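Local structure of hydrazine synthase subunit beta (5C2V) at residues Q88-G96 and I126-V134; Y138-M146 and L156-G164. The protein forms part of the hydrazine synthase complex, which condenses nitric oxide with ammonium to form hydrazine, and may modulate transport of the hydroxylamine intermediate. One frame throughout, in Å; residues are numbered along the deposited sequence.

Both contacts belong to the beta-propeller, their centres about 22 Å apart, and they follow one another along the chain. Contact 1 packs the outermost strand 88-94 of one four-stranded sheet on the hairpin end of the next sheet, near the protein surface. That second sheet finishes with strand 132-137, which leads directly into the loop of contact 2, where strands 144-149 and 155-160 open a third sheet deeper in the fold. A calcium ion, bound by D77 and D97, is about 8 Å from the side chain of V95 in contact 1; G143 in contact 2 lies about 12 Å from bound calcium. Contact 2 also reaches the gamma subunit, through R145 and the 163-164 end.

Contact 1: residues Q88-G96 and I126-V134; sequences QEIKEIKVG and IDTGRMEKV
I93 fills the close-packed middle of this contact, its two branches reaching different parts of the hairpin 126-134. With CG1 beside its own backbone N (chi1 -43°), CD1 meets CG2 of I126 at 3.6 Å and also rests against the M131 carbonyl group. The other branch turns to the following strand, where I93 CG2 lies 3.9 Å from CB of K133. V95 extends the apolar patch toward I126 and itself touches V79 and D124.

Toward the N-terminal part of strand 88-94 the packing is taken up by M131, from the turn of the hairpin. Its side chain leaves the backbone extended and bends only at the last torsion (chi3 -61°). The sulfur SD is 4.0 Å from CD1 of I90, the two side chains crossing almost perpendicularly, and both residues pack on V81.

Toward solvent the interactions become sparse and polar. The extended chain of K91 slants across M131, CD to CG 3.8 Å, and its NZ donates to M131 O at 2.9 Å, approaching from well above the carbonyl plane. K94 instead points away from the hairpin and pairs with E92, which also forms a salt bridge with R54.

The turn carrying M131 is held from within by D127, whose OD2 accepts from R130 N at 2.7 Å through its anti lone pair, an Asx motif. M131, with positive phi, and E132 form a G1 beta bulge opposite D127. Joining the outer strand of one sheet to the outer hairpin of the next in this way is characteristic of neighbouring blades in a beta-propeller.

Contact 2: residues Y138-M146 and L156-G164; sequences YTSDYGPRM and LVAILDTVG
P144 and L160 form a non-hydrogen-bonded antiparallel pair where the axes of the short segments 144-146 and 156-160 come within 4.7 Å, their N-to-C directions 122° apart. On the loop side of this pair D161 N donates to G143 O at 2.8 Å; on the strand side R145 N reaches I159 O at 2.9 Å. I159 N also donates to M146 O, a longer bond.

L160 carries the packing against the incoming loop. Its CD1 lies against the backbone and CB of D141, while CD2 is 3.7 Å from CB of T139 and 3.9 Å from CG of P144. I159 points to the other face of the sheet. There its CG1 is tucked over its own backbone (chi1 44°), which brings CD1 up to the CB atoms of both R145 and M146.

Farther along, T162 OG1 donates to Y142 O at 2.7 Å, the donor tilted slightly from the carbonyl plane, while CG2 of T162 faces the D141 carboxylate. D141 OD1 accepts from the backbone N of Y142.

The charged ends of R145 and D161 are not in direct contact: a water lies at the edge of the guanidinium, 2.8 Å from R145 NH1 and 3.2 Å from D161 OD2. D161 has its own salt bridges, with R168 of its own sheet and R193 of the next, whereas R145 pairs with E69 of the gamma subunit. This hairpin of the propeller therefore combines an apolar core with a charged margin, where the water joins charges of two neighbouring blades to the R145–E69 pair at the interface between subunits.

Contact 1: residues Q88-G96 and I126-V134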
loop_
_atom_site.group_PDB
_atom_site.type_symbol
_atom_site.label_atom_id
_atom_site.label_comp_id
_atom_site.label_asym_id
_atom_site.label_seq_id
_atom_site.Cartn_x
_atom_site.Cartn_y
_atom_site.Cartn_z
ATOM N N GLN B 88 53.090 18.542 -46.620
ATOM C CA GLN B 88 53.468 17.626 -47.694
ATOM C C GLN B 88 53.765 16.226 -47.150
ATOM O O GLN B 88 54.334 16.088 -46.067
ATOM C CB GLN B 88 54.687 18.179 -48.442
ATOM C CG GLN B 88 55.306 17.239 -49.466
ATOM C CD GLN B 88 54.467 17.102 -50.722
ATOM O OE1 GLN B 88 53.562 17.899 -50.968
ATOM N NE2 GLN B 88 54.768 16.089 -51.526
ATOM N N GLU B 89 53.385 15.190 -47.897
ATOM C CA GLU B 89 53.690 13.819 -47.492
ATOM C C GLU B 89 55.125 13.460 -47.857
ATOM O O GLU B 89 55.487 13.451 -49.034
ATOM C CB GLU B 89 52.726 12.833 -48.157
ATOM C CG GLU B 89 53.110 11.373 -47.965
ATOM C CD GLU B 89 52.448 10.456 -48.976
ATOM O OE1 GLU B 89 52.442 9.227 -48.751
ATOM O OE2 GLU B 89 51.940 10.963 -49.998
ATOM N N ILE B 90 55.942 13.163 -46.851
ATOM C CA ILE B 90 57.346 12.856 -47.100
ATOM C C ILE B 90 57.691 11.372 -47.260
ATOM O O ILE B 90 58.787 11.045 -47.715
ATOM C CB ILE B 90 58.223 13.422 -45.967
ATOM C CG1 ILE B 90 57.863 12.756 -44.637
ATOM C CG2 ILE B 90 58.062 14.932 -45.875
ATOM C CD1 ILE B 90 58.513 13.398 -43.430
ATOM N N LYS B 91 56.774 10.475 -46.903
ATOM C CA LYS B 91 57.031 9.043 -47.075
ATOM C C LYS B 91 55.753 8.200 -47.064
ATOM O O LYS B 91 54.716 8.631 -46.556
ATOM C CB LYS B 91 57.994 8.543 -45.991
ATOM C CG LYS B 91 58.718 7.247 -46.348
ATOM C CD LYS B 91 59.801 6.902 -45.337
ATOM C CE LYS B 91 60.513 5.609 -45.714
ATOM N NZ LYS B 91 61.626 5.285 -44.778
ATOM N N GLU B 92 55.844 6.992 -47.615
ATOM C CA GLU B 92 54.784 5.997 -47.489
ATOM C C GLU B 92 55.348 4.661 -47.007
ATOM O O GLU B 92 56.137 4.022 -47.704
ATOM C CB GLU B 92 54.053 5.805 -48.818
ATOM C CG GLU B 92 53.031 4.678 -48.795
ATOM C CD GLU B 92 52.388 4.441 -50.147
ATOM O OE1 GLU B 92 51.754 3.379 -50.329
ATOM O OE2 GLU B 92 52.517 5.316 -51.028
ATOM N N ILE B 93 54.934 4.242 -45.815
ATOM C CA ILE B 93 55.350 2.958 -45.259
ATOM C C ILE B 93 54.260 1.924 -45.509
ATOM O O ILE B 93 53.080 2.229 -45.384
ATOM C CB ILE B 93 55.629 3.061 -43.748
ATOM C CG1 ILE B 93 56.418 4.333 -43.438
ATOM C CG2 ILE B 93 56.362 1.822 -43.251
ATOM C CD1 ILE B 93 56.595 4.595 -41.962
ATOM N N LYS B 94 54.641 0.703 -45.864
ATOM C CA LYS B 94 53.641 -0.312 -46.176
ATOM C C LYS B 94 53.396 -1.262 -45.005
ATOM O O LYS B 94 54.331 -1.773 -44.388
ATOM C CB LYS B 94 54.044 -1.087 -47.430
ATOM C CG LYS B 94 54.057 -0.216 -48.677
ATOM C CD LYS B 94 54.032 -1.033 -49.956
ATOM C CE LYS B 94 53.869 -0.128 -51.169
ATOM N NZ LYS B 94 52.664 0.742 -51.052
ATOM N N VAL B 95 52.117 -1.484 -44.717
ATOM C CA VAL B 95 51.678 -2.244 -43.551
ATOM C C VAL B 95 50.728 -3.366 -43.956
ATOM O O VAL B 95 50.537 -3.629 -45.143
ATOM C CB VAL B 95 50.976 -1.340 -42.519
ATOM C CG1 VAL B 95 51.955 -0.327 -41.944
ATOM C CG2 VAL B 95 49.784 -0.640 -43.155
ATOM N N GLY B 96 50.134 -4.028 -42.966
ATOM C CA GLY B 96 49.191 -5.100 -43.231
ATOM C C GLY B 96 47.873 -4.555 -43.750
ATOM O O GLY B 96 47.782 -3.384 -44.117
ATOM N N ILE B 126 56.195 0.830 -35.959
ATOM C CA ILE B 126 56.959 1.696 -36.846
ATOM C C ILE B 126 57.886 2.619 -36.060
ATOM O O ILE B 126 57.435 3.388 -35.216
ATOM C CB ILE B 126 56.029 2.557 -37.727
ATOM C CG1 ILE B 126 55.265 1.679 -38.720
ATOM C CG2 ILE B 126 56.822 3.624 -38.461
ATOM C CD1 ILE B 126 54.278 2.443 -39.576
ATOM N N ASP B 127 59.183 2.541 -36.340
ATOM C CA ASP B 127 60.138 3.455 -35.724
ATOM C C ASP B 127 60.032 4.826 -36.384
ATOM O O ASP B 127 59.935 4.923 -37.605
ATOM C CB ASP B 127 61.563 2.916 -35.839
ATOM C CG ASP B 127 62.578 3.808 -35.153
ATOM O OD1 ASP B 127 62.702 3.724 -33.914
ATOM O OD2 ASP B 127 63.243 4.600 -35.851
ATOM N N THR B 128 60.042 5.885 -35.579
ATOM C CA THR B 128 59.867 7.232 -36.112
ATOM C C THR B 128 61.155 7.767 -36.741
ATOM O O THR B 128 61.110 8.575 -37.669
ATOM C CB THR B 128 59.373 8.213 -35.020
ATOM O OG1 THR B 128 58.923 9.428 -35.631
ATOM C CG2 THR B 128 60.475 8.525 -34.018
ATOM N N GLY B 129 62.301 7.312 -36.239
ATOM C CA GLY B 129 63.585 7.731 -36.768
ATOM C C GLY B 129 63.868 7.104 -38.115
ATOM O O GLY B 129 64.256 7.777 -39.068
ATOM N N ARG B 130 63.663 5.798 -38.198
ATOM C CA ARG B 130 63.876 5.091 -39.445
ATOM C C ARG B 130 62.734 5.421 -40.398
ATOM O O ARG B 130 62.894 5.353 -41.619
ATOM C CB ARG B 130 63.970 3.587 -39.189
ATOM C CG ARG B 130 65.013 3.221 -38.142
ATOM C CD ARG B 130 65.182 1.715 -38.018
ATOM N NE ARG B 130 65.670 1.230 -36.720
ATOM C CZ ARG B 130 66.610 1.788 -35.953
ATOM N NH1 ARG B 130 67.282 2.864 -36.336
ATOM N NH2 ARG B 130 66.924 1.217 -34.797
ATOM N N MET B 131 61.595 5.805 -39.819
ATOM C CA MET B 131 60.363 6.043 -40.568
ATOM C C MET B 131 60.031 4.772 -41.339
ATOM O O MET B 131 59.845 4.823 -42.559
ATOM C CB MET B 131 60.520 7.254 -41.499
ATOM C CG MET B 131 59.232 8.003 -41.776
ATOM S SD MET B 131 59.557 9.703 -42.262
ATOM C CE MET B 131 60.379 10.300 -40.785
ATOM N N GLU B 132 59.992 3.635 -40.628
ATOM C CA GLU B 132 59.928 2.315 -41.268
ATOM C C GLU B 132 59.274 1.314 -40.328
ATOM O O GLU B 132 59.212 1.529 -39.118
ATOM C CB GLU B 132 61.359 1.914 -41.703
ATOM C CG GLU B 132 61.698 0.536 -42.355
ATOM C CD GLU B 132 61.662 -0.650 -41.479
ATOM O OE1 GLU B 132 61.671 -0.497 -40.226
ATOM O OE2 GLU B 132 61.619 -1.803 -42.026
ATOM N N LYS B 133 58.770 0.229 -40.911
ATOM C CA LYS B 133 58.002 -0.753 -40.175
ATOM C C LYS B 133 58.953 -1.803 -39.622
ATOM O O LYS B 133 59.533 -2.604 -40.355
ATOM C CB LYS B 133 56.959 -1.408 -41.080
ATOM C CG LYS B 133 56.274 -2.619 -40.431
ATOM C CD LYS B 133 55.408 -3.409 -41.420
ATOM C CE LYS B 133 55.081 -4.822 -40.889
ATOM N NZ LYS B 133 54.374 -5.681 -41.906
ATOM N N VAL B 134 59.069 -1.834 -38.300
ATOM C CA VAL B 134 60.017 -2.736 -37.672
ATOM C C VAL B 134 59.528 -4.194 -37.684
ATOM O O VAL B 134 60.111 -5.060 -38.345
ATOM C CB VAL B 134 60.305 -2.323 -36.214
ATOM C CG1 VAL B 134 61.269 -3.323 -35.578
ATOM C CG2 VAL B 134 60.866 -0.896 -36.122
#

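Contact 2: residues Y138-M146 and L156-G164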
loop_
_atom_site.group_PDB
_atom_site.type_symbol
_atom_site.label_atom_id
_atom_site.label_comp_id
_atom_site.label_asym_id
_atom_site.label_seq_id
_atom_site.Cartn_x
_atom_site.Cartn_y
_atom_site.Cartn_z
ATOM N N TYR B 138 51.257 -10.079 -33.345
ATOM C CA TYR B 138 50.078 -10.863 -33.696
ATOM C C TYR B 138 49.079 -10.920 -32.546
ATOM O O TYR B 138 49.418 -11.322 -31.434
ATOM C CB TYR B 138 50.485 -12.280 -34.110
ATOM C CG TYR B 138 51.281 -12.342 -35.397
ATOM C CD1 TYR B 138 51.343 -11.248 -36.252
ATOM C CD2 TYR B 138 51.970 -13.493 -35.754
ATOM C CE1 TYR B 138 52.070 -11.300 -37.427
ATOM C CE2 TYR B 138 52.698 -13.555 -36.928
ATOM C CZ TYR B 138 52.745 -12.455 -37.759
ATOM O OH TYR B 138 53.468 -12.512 -38.928
ATOM N N THR B 139 47.843 -10.514 -32.824
ATOM C CA THR B 139 46.799 -10.489 -31.807
ATOM C C THR B 139 46.206 -11.876 -31.577
ATOM O O THR B 139 46.600 -12.846 -32.226
ATOM C CB THR B 139 45.670 -9.512 -32.185
ATOM O OG1 THR B 139 45.002 -9.979 -33.362
ATOM C CG2 THR B 139 46.232 -8.122 -32.441
ATOM N N SER B 140 45.254 -11.961 -30.653
ATOM C CA SER B 140 44.636 -13.234 -30.302
ATOM C C SER B 140 43.593 -13.664 -31.327
ATOM O O SER B 140 43.337 -14.856 -31.502
ATOM C CB SER B 140 44.001 -13.152 -28.913
ATOM O OG SER B 140 44.967 -12.819 -27.932
ATOM N N ASP B 141 42.990 -12.692 -32.004
ATOM C CA ASP B 141 42.003 -12.988 -33.033
ATOM C C ASP B 141 42.035 -11.936 -34.137
ATOM O O ASP B 141 42.801 -10.975 -34.073
ATOM C CB ASP B 141 40.602 -13.079 -32.423
ATOM C CG ASP B 141 39.773 -14.196 -33.030
ATOM O OD1 ASP B 141 40.008 -14.541 -34.208
ATOM O OD2 ASP B 141 38.891 -14.732 -32.328
ATOM N N TYR B 142 41.193 -12.125 -35.147
ATOM C CA TYR B 142 41.224 -11.295 -36.345
ATOM C C TYR B 142 40.589 -9.915 -36.180
ATOM O O TYR B 142 39.749 -9.699 -35.306
ATOM C CB TYR B 142 40.545 -12.028 -37.503
ATOM C CG TYR B 142 41.257 -13.291 -37.932
ATOM C CD1 TYR B 142 42.568 -13.248 -38.383
ATOM C CD2 TYR B 142 40.612 -14.521 -37.908
ATOM C CE1 TYR B 142 43.225 -14.398 -38.781
ATOM C CE2 TYR B 142 41.261 -15.675 -38.309
ATOM C CZ TYR B 142 42.567 -15.606 -38.746
ATOM O OH TYR B 142 43.223 -16.747 -39.148
ATOM N N GLY B 143 41.005 -8.992 -37.041
ATOM C CA GLY B 143 40.391 -7.680 -37.148
ATOM C C GLY B 143 40.560 -6.685 -36.013
ATOM O O GLY B 143 39.560 -6.200 -35.480
ATOM N N PRO B 144 41.809 -6.385 -35.611
ATOM C CA PRO B 144 41.904 -5.270 -34.663
ATOM C C PRO B 144 41.408 -3.976 -35.304
ATOM O O PRO B 144 41.894 -3.607 -36.372
ATOM C CB PRO B 144 43.405 -5.187 -34.354
ATOM C CG PRO B 144 43.985 -6.489 -34.821
ATOM C CD PRO B 144 43.128 -6.942 -35.956
ATOM N N ARG B 145 40.463 -3.297 -34.662
ATOM C CA ARG B 145 39.932 -2.048 -35.203
ATOM C C ARG B 145 40.799 -0.836 -34.874
ATOM O O ARG B 145 41.063 0.011 -35.727
ATOM C CB ARG B 145 38.508 -1.817 -34.691
ATOM C CG ARG B 145 37.838 -0.566 -35.239
ATOM C CD ARG B 145 37.868 -0.532 -36.760
ATOM N NE ARG B 145 37.137 0.615 -37.291
ATOM C CZ ARG B 145 35.926 0.542 -37.835
ATOM N NH1 ARG B 145 35.310 -0.628 -37.932
ATOM N NH2 ARG B 145 35.333 1.638 -38.290
ATOM N N MET B 146 41.242 -0.771 -33.624
ATOM C CA MET B 146 41.943 0.393 -33.100
ATOM C C MET B 146 42.838 -0.045 -31.947
ATOM O O MET B 146 42.563 -1.056 -31.303
ATOM C CB MET B 146 40.933 1.455 -32.643
ATOM C CG MET B 146 41.509 2.648 -31.892
ATOM S SD MET B 146 42.617 3.667 -32.880
ATOM C CE MET B 146 41.452 4.811 -33.616
ATOM N N LEU B 156 49.653 -1.695 -24.222
ATOM C CA LEU B 156 48.939 -1.363 -25.449
ATOM C C LEU B 156 47.679 -2.216 -25.578
ATOM O O LEU B 156 47.765 -3.431 -25.715
ATOM C CB LEU B 156 49.865 -1.574 -26.655
ATOM C CG LEU B 156 49.474 -1.230 -28.098
ATOM C CD1 LEU B 156 48.666 -2.347 -28.755
ATOM C CD2 LEU B 156 48.738 0.095 -28.184
ATOM N N VAL B 157 46.510 -1.586 -25.554
ATOM C CA VAL B 157 45.264 -2.334 -25.691
ATOM C C VAL B 157 44.777 -2.308 -27.133
ATOM O O VAL B 157 44.919 -1.303 -27.828
ATOM C CB VAL B 157 44.156 -1.789 -24.764
ATOM C CG1 VAL B 157 44.512 -2.036 -23.309
ATOM C CG2 VAL B 157 43.913 -0.311 -25.020
ATOM N N ALA B 158 44.216 -3.423 -27.587
ATOM C CA ALA B 158 43.684 -3.495 -28.943
ATOM C C ALA B 158 42.304 -4.135 -28.965
ATOM O O ALA B 158 42.134 -5.275 -28.532
ATOM C CB ALA B 158 44.634 -4.263 -29.845
ATOM N N ILE B 159 41.318 -3.400 -29.465
ATOM C CA ILE B 159 39.994 -3.972 -29.651
ATOM C C ILE B 159 39.994 -4.870 -30.876
ATOM O O ILE B 159 40.339 -4.444 -31.980
ATOM C CB ILE B 159 38.904 -2.895 -29.809
ATOM C CG1 ILE B 159 39.376 -1.782 -30.746
ATOM C CG2 ILE B 159 38.523 -2.325 -28.454
ATOM C CD1 ILE B 159 38.295 -0.794 -31.106
ATOM N N LEU B 160 39.602 -6.122 -30.677
ATOM C CA LEU B 160 39.496 -7.046 -31.788
ATOM C C LEU B 160 38.041 -7.140 -32.196
ATOM O O LEU B 160 37.215 -7.690 -31.468
ATOM C CB LEU B 160 40.036 -8.426 -31.418
ATOM C CG LEU B 160 41.381 -8.481 -30.696
ATOM C CD1 LEU B 160 41.758 -9.924 -30.404
ATOM C CD2 LEU B 160 42.461 -7.793 -31.514
ATOM N N ASP B 161 37.732 -6.608 -33.371
ATOM C CA ASP B 161 36.386 -6.710 -33.893
ATOM C C ASP B 161 36.440 -7.846 -34.894
ATOM O O ASP B 161 37.009 -7.714 -35.978
ATOM C CB ASP B 161 35.941 -5.392 -34.532
ATOM C CG ASP B 161 34.474 -5.386 -34.903
ATOM O OD1 ASP B 161 33.700 -6.151 -34.291
ATOM O OD2 ASP B 161 34.091 -4.604 -35.798
ATOM N N THR B 162 35.837 -8.965 -34.519
ATOM C CA THR B 162 36.052 -10.213 -35.227
ATOM C C THR B 162 34.777 -10.662 -35.908
ATOM O O THR B 162 33.782 -10.963 -35.249
ATOM C CB THR B 162 36.551 -11.315 -34.276
ATOM O OG1 THR B 162 37.850 -10.966 -33.781
ATOM C CG2 THR B 162 36.640 -12.647 -35.002
ATOM N N VAL B 163 34.811 -10.695 -37.235
ATOM C CA VAL B 163 33.644 -11.071 -38.015
ATOM C C VAL B 163 33.206 -12.492 -37.674
ATOM O O VAL B 163 34.034 -13.361 -37.399
ATOM C CB VAL B 163 33.918 -10.950 -39.526
ATOM C CG1 VAL B 163 34.233 -9.506 -39.884
ATOM C CG2 VAL B 163 35.064 -11.859 -39.941
ATOM N N GLY B 164 31.896 -12.708 -37.663
ATOM C CA GLY B 164 31.337 -14.010 -37.353
ATOM C C GLY B 164 31.510 -14.414 -35.902
ATOM O O GLY B 164 31.469 -15.599 -35.574
HETATM O O HOH W 1 36.276 -3.299 -37.711
#